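PDB 6UM4: malate dehydrogenase from Naegleria fowleri, which probably catalyses the reversible oxidation of malate to oxaloacetate with NAD(P)+ as hydride acceptor. Local coordinates for residues A258-K263 and N300-E305; A262-N267 and T291-Q296. All blocks are in the same frame, centred on the assembly; numbering follows the deposited sequence.

Contact 1: residues A258-K263 and N300-E305; sequences AQVAAK and NVINDE
Val260 meets Ile302 through methyl groups alone: CG1 of Val260 lies 4.3 Å from CG2 of Ile302, a loose apolar touch on the buried side of the contact. Leu288 packs against both side chains. Three residues further along helix 250-264, Lys263 points its CB toward the segment 300-305 and does its packing with its methylenes. Its CG is anti to the backbone N (chi1 -177°), which brings the start of the chain against Val301, where Lys263 CG comes to 3.6 Å from Val301 CG1. The chain then bends at chi2 (76°) and runs on extended, so that a second methylene, CE of Lys263, passes 4.0 Å from Val301 CG2. The two side chains cross at about a right angle, and each methyl of the valine has its own methylene. Trp307 of helix 305-317 also touches both Lys263 and Val301.

Facing the helix is a short 3-10 turn, 301-303, which Asn300 steadies from within: its OD1 accepts a hydrogen bond from the backbone N of Ile302 at 3.1 Å, in the carbonyl plane and on a lone pair, making an Asx turn. Asp304 then takes the N-cap position of helix 305-317, with OD1 accepting from the backbone N of Gln306. No hydrogen bond joins the two segments, so 258-263 and 300-305 are held to each other by van der Waals packing, and across this contact the lysine contributes as a hydrocarbon chain rather than as a charge.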
loop_
_atom_site.group_PDB
_atom_site.type_symbol
_atom_site.label_atom_id
_atom_site.label_comp_id
_atom_site.label_asym_id
_atom_site.label_seq_id
_atom_site.Cartn_x
_atom_site.Cartn_y
_atom_site.Cartn_z
ATOM N N ALA A 258 12.832 7.192 -12.599
ATOM C CA ALA A 258 11.618 7.502 -13.350
ATOM C C ALA A 258 11.858 8.636 -14.330
ATOM O O ALA A 258 11.273 8.637 -15.417
ATOM C CB ALA A 258 10.446 7.828 -12.423
ATOM N N GLN A 259 12.702 9.607 -13.970
ATOM C CA GLN A 259 13.009 10.678 -14.921
ATOM C C GLN A 259 13.697 10.121 -16.159
ATOM O O GLN A 259 13.339 10.476 -17.288
ATOM C CB GLN A 259 13.866 11.764 -14.264
ATOM C CG GLN A 259 13.114 12.609 -13.213
ATOM C CD GLN A 259 11.923 13.390 -13.810
ATOM O OE1 GLN A 259 12.049 14.054 -14.834
ATOM N NE2 GLN A 259 10.766 13.297 -13.163
ATOM N N VAL A 260 14.671 9.227 -15.971
ATOM C CA VAL A 260 15.341 8.604 -17.112
ATOM C C VAL A 260 14.339 7.875 -17.992
ATOM O O VAL A 260 14.312 8.052 -19.215
ATOM C CB VAL A 260 16.432 7.638 -16.632
ATOM C CG1 VAL A 260 16.958 6.842 -17.815
ATOM C CG2 VAL A 260 17.546 8.394 -15.919
ATOM N N ALA A 261 13.527 7.009 -17.382
ATOM C CA ALA A 261 12.585 6.197 -18.139
ATOM C C ALA A 261 11.583 7.055 -18.902
ATOM O O ALA A 261 11.234 6.743 -20.048
ATOM C CB ALA A 261 11.865 5.234 -17.197
ATOM N N ALA A 262 11.089 8.126 -18.280
ATOM C CA ALA A 262 10.157 9.002 -18.981
ATOM C C ALA A 262 10.838 9.734 -20.140
ATOM O O ALA A 262 10.283 9.808 -21.242
ATOM C CB ALA A 262 9.531 9.990 -17.995
ATOM N N LYS A 263 12.046 10.267 -19.919
ATOM C CA LYS A 263 12.728 11.033 -20.962
ATOM C C LYS A 263 13.161 10.141 -22.123
ATOM O O LYS A 263 12.989 10.499 -23.291
ATOM C CB LYS A 263 13.935 11.766 -20.371
ATOM C CG LYS A 263 14.657 12.641 -21.387
ATOM C CD LYS A 263 13.919 13.930 -21.683
ATOM C CE LYS A 263 14.660 14.712 -22.769
ATOM N NZ LYS A 263 13.919 15.914 -23.218
ATOM N N ASN A 300 22.095 9.589 -27.063
ATOM C CA ASN A 300 21.182 9.386 -25.946
ATOM C C ASN A 300 21.317 10.563 -24.997
ATOM O O ASN A 300 22.432 10.929 -24.611
ATOM C CB ASN A 300 21.470 8.059 -25.242
ATOM C CG ASN A 300 20.393 7.686 -24.246
ATOM O OD1 ASN A 300 20.229 8.343 -23.211
ATOM N ND2 ASN A 300 19.586 6.690 -24.602
ATOM N N VAL A 301 20.173 11.108 -24.582
ATOM C CA VAL A 301 20.150 12.344 -23.805
ATOM C C VAL A 301 20.861 12.240 -22.452
ATOM O O VAL A 301 21.292 13.264 -21.914
ATOM C CB VAL A 301 18.686 12.804 -23.622
ATOM C CG1 VAL A 301 17.949 11.870 -22.668
ATOM C CG2 VAL A 301 18.634 14.246 -23.123
ATOM N N ILE A 302 21.011 11.041 -21.880
ATOM C CA ILE A 302 21.667 10.969 -20.575
ATOM C C ILE A 302 23.172 11.205 -20.661
ATOM O O ILE A 302 23.835 11.306 -19.620
ATOM C CB ILE A 302 21.395 9.640 -19.838
ATOM C CG1 ILE A 302 22.072 8.453 -20.530
ATOM C CG2 ILE A 302 19.886 9.382 -19.670
ATOM C CD1 ILE A 302 22.128 7.196 -19.668
ATOM N N ASN A 303 23.729 11.310 -21.864
ATOM C CA ASN A 303 25.114 11.756 -22.014
ATOM C C ASN A 303 25.228 13.271 -21.997
ATOM O O ASN A 303 26.327 13.805 -21.810
ATOM C CB ASN A 303 25.697 11.261 -23.341
ATOM C CG ASN A 303 25.721 9.746 -23.465
ATOM O OD1 ASN A 303 25.995 9.037 -22.508
ATOM N ND2 ASN A 303 25.412 9.250 -24.654
ATOM N N ASP A 304 24.121 13.967 -22.232
ATOM C CA ASP A 304 24.109 15.412 -22.435
ATOM C C ASP A 304 24.200 16.110 -21.085
ATOM O O ASP A 304 23.210 16.174 -20.340
ATOM C CB ASP A 304 22.855 15.815 -23.205
ATOM C CG ASP A 304 22.815 17.292 -23.536
ATOM O OD1 ASP A 304 23.675 18.050 -23.037
ATOM O OD2 ASP A 304 21.942 17.696 -24.330
ATOM N N GLU A 305 25.381 16.670 -20.784
ATOM C CA GLU A 305 25.612 17.289 -19.484
ATOM C C GLU A 305 24.753 18.529 -19.270
ATOM O O GLU A 305 24.492 18.895 -18.120
ATOM C CB GLU A 305 27.098 17.651 -19.337
ATOM C CG GLU A 305 27.515 18.204 -17.976
ATOM C CD GLU A 305 28.904 18.831 -18.023
ATOM O OE1 GLU A 305 29.849 18.159 -18.504
ATOM O OE2 GLU A 305 29.044 20.007 -17.610
#

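Contact 2: residues A262-N267 and T291-Q296; sequences AKVGCN and TTIKGQ
Ile293 points from strand 292-293 toward the end of helix 250-264 and the loop just after it, and its two branches meet a residue of each. At CB the side chain forks. The short branch, CG2, is anti to the backbone N and comes up against Cys266, with Ile293 CG2 4.0 Å from Cys266 SG and 4.1 Å from Cys266 CB. The backbone carries CB of the cysteine to this methyl, and the rotation about CA-CB (chi1 63°), with the sulfur between the backbone N and the carbonyl carbon, sets SG beside it. Ile271 of the neighbouring strand packs on the cysteine too.

This is where helix gives way to sheet in the C-terminal alpha/beta domain of the lactate/malate dehydrogenase family. Gly265 leaves the helix with positive phi, and the chain runs on through Cys266 into strand 271-277, against which 292-293 lies antiparallel as an edge strand. Beyond Ile293 the chain reverses in a type II turn, closed by the backbone N of Gln296 donating to Ile293 O at 3.2 Å, with Gly295 taking the positive phi that such a turn needs at its third position.

From CB the longer branch of Ile293 passes through CG1 and extends (chi2 169°) to CD1, which meets Val264 tip to tip. This terminal methyl stands evenly before the fork of the valine, 3.9 Å from Val264 CG1 and 3.9 Å from Val264 CG2. Asn300 touches both Val264 and Ile293 from the loop that follows, and Ile302 also packs on Ile293.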
loop_
_atom_site.group_PDB
_atom_site.type_symbol
_atom_site.label_atom_id
_atom_site.label_comp_id
_atom_site.label_asym_id
_atom_site.label_seq_id
_atom_site.Cartn_x
_atom_site.Cartn_y
_atom_site.Cartn_z
ATOM N N ALA A 262 11.089 8.126 -18.280
ATOM C CA ALA A 262 10.157 9.002 -18.981
ATOM C C ALA A 262 10.838 9.734 -20.140
ATOM O O ALA A 262 10.283 9.808 -21.242
ATOM C CB ALA A 262 9.531 9.990 -17.995
ATOM N N LYS A 263 12.046 10.267 -19.919
ATOM C CA LYS A 263 12.728 11.033 -20.962
ATOM C C LYS A 263 13.161 10.141 -22.123
ATOM O O LYS A 263 12.989 10.499 -23.291
ATOM C CB LYS A 263 13.935 11.766 -20.371
ATOM C CG LYS A 263 14.657 12.641 -21.387
ATOM C CD LYS A 263 13.919 13.930 -21.683
ATOM C CE LYS A 263 14.660 14.712 -22.769
ATOM N NZ LYS A 263 13.919 15.914 -23.218
ATOM N N VAL A 264 13.762 8.993 -21.817
ATOM C CA VAL A 264 14.304 8.101 -22.834
ATOM C C VAL A 264 13.232 7.198 -23.431
ATOM O O VAL A 264 13.366 6.738 -24.570
ATOM C CB VAL A 264 15.450 7.287 -22.210
ATOM C CG1 VAL A 264 15.850 6.111 -23.084
ATOM C CG2 VAL A 264 16.630 8.193 -21.953
ATOM N N GLY A 265 12.164 6.911 -22.686
ATOM C CA GLY A 265 11.141 6.010 -23.174
ATOM C C GLY A 265 11.471 4.537 -23.041
ATOM O O GLY A 265 11.006 3.734 -23.854
ATOM N N CYS A 266 12.237 4.151 -22.020
ATOM C CA CYS A 266 12.647 2.769 -21.812
ATOM C C CYS A 266 11.894 2.181 -20.625
ATOM O O CYS A 266 11.097 2.860 -19.972
ATOM C CB CYS A 266 14.160 2.674 -21.605
ATOM S SG CYS A 266 14.816 3.532 -20.126
ATOM N N ASN A 267 12.107 0.889 -20.387
ATOM C CA ASN A 267 11.581 0.266 -19.182
ATOM C C ASN A 267 12.526 0.530 -18.018
ATOM O O ASN A 267 13.716 0.807 -18.202
ATOM C CB ASN A 267 11.397 -1.237 -19.374
ATOM N N THR A 291 25.582 5.439 -15.889
ATOM C CA THR A 291 24.313 4.788 -16.168
ATOM C C THR A 291 24.296 4.178 -17.564
ATOM O O THR A 291 24.841 4.747 -18.517
ATOM C CB THR A 291 23.181 5.794 -15.989
ATOM O OG1 THR A 291 23.292 6.382 -14.681
ATOM C CG2 THR A 291 21.812 5.109 -16.109
ATOM N N THR A 292 23.673 3.003 -17.685
ATOM C CA THR A 292 23.489 2.381 -18.989
ATOM C C THR A 292 22.013 2.087 -19.218
ATOM O O THR A 292 21.222 1.966 -18.283
ATOM C CB THR A 292 24.311 1.093 -19.144
ATOM O OG1 THR A 292 23.881 0.131 -18.175
ATOM C CG2 THR A 292 25.791 1.371 -18.976
ATOM N N ILE A 293 21.653 1.994 -20.490
ATOM C CA ILE A 293 20.295 1.709 -20.916
ATOM C C ILE A 293 20.388 0.565 -21.908
ATOM O O ILE A 293 21.095 0.680 -22.917
ATOM C CB ILE A 293 19.628 2.936 -21.552
ATOM C CG1 ILE A 293 19.598 4.090 -20.557
ATOM C CG2 ILE A 293 18.217 2.588 -22.075
ATOM C CD1 ILE A 293 19.207 5.407 -21.188
ATOM N N LYS A 294 19.705 -0.543 -21.615
ATOM C CA LYS A 294 19.771 -1.709 -22.488
ATOM C C LYS A 294 19.430 -1.333 -23.930
ATOM O O LYS A 294 18.401 -0.710 -24.197
ATOM C CB LYS A 294 18.826 -2.800 -21.986
ATOM N N GLY A 295 20.337 -1.663 -24.850
ATOM C CA GLY A 295 20.120 -1.478 -26.269
ATOM C C GLY A 295 20.484 -0.124 -26.842
ATOM O O GLY A 295 20.725 -0.031 -28.053
ATOM N N GLN A 296 20.581 0.918 -26.023
ATOM C CA GLN A 296 20.822 2.273 -26.516
ATOM C C GLN A 296 22.321 2.542 -26.384
ATOM O O GLN A 296 22.829 2.765 -25.281
ATOM C CB GLN A 296 19.975 3.291 -25.755
#

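Overall arrangement
Both contacts draw on helix 250-264, and their centres lie about 7 Å apart, toward the periphery of the chain. Their segments overlap at 262-263, but Lys263 packs in contact 1, while contact 2 uses Val264 and Cys266. Contact 1 pairs the helix with the loop leading into helix 305-317; contact 2 pairs its last residue and the loop beyond with an edge strand. They join into one apolar cluster: Ile302 CD1 of contact 1 is 3.7 Å from Ile293 CD1 of contact 2. Each is only partly buried and neither has a hydrogen bond across it. Contact 1 ends on an exposed lysine chain, whereas contact 2 gathers partly exposed side chains around a buried isoleucine.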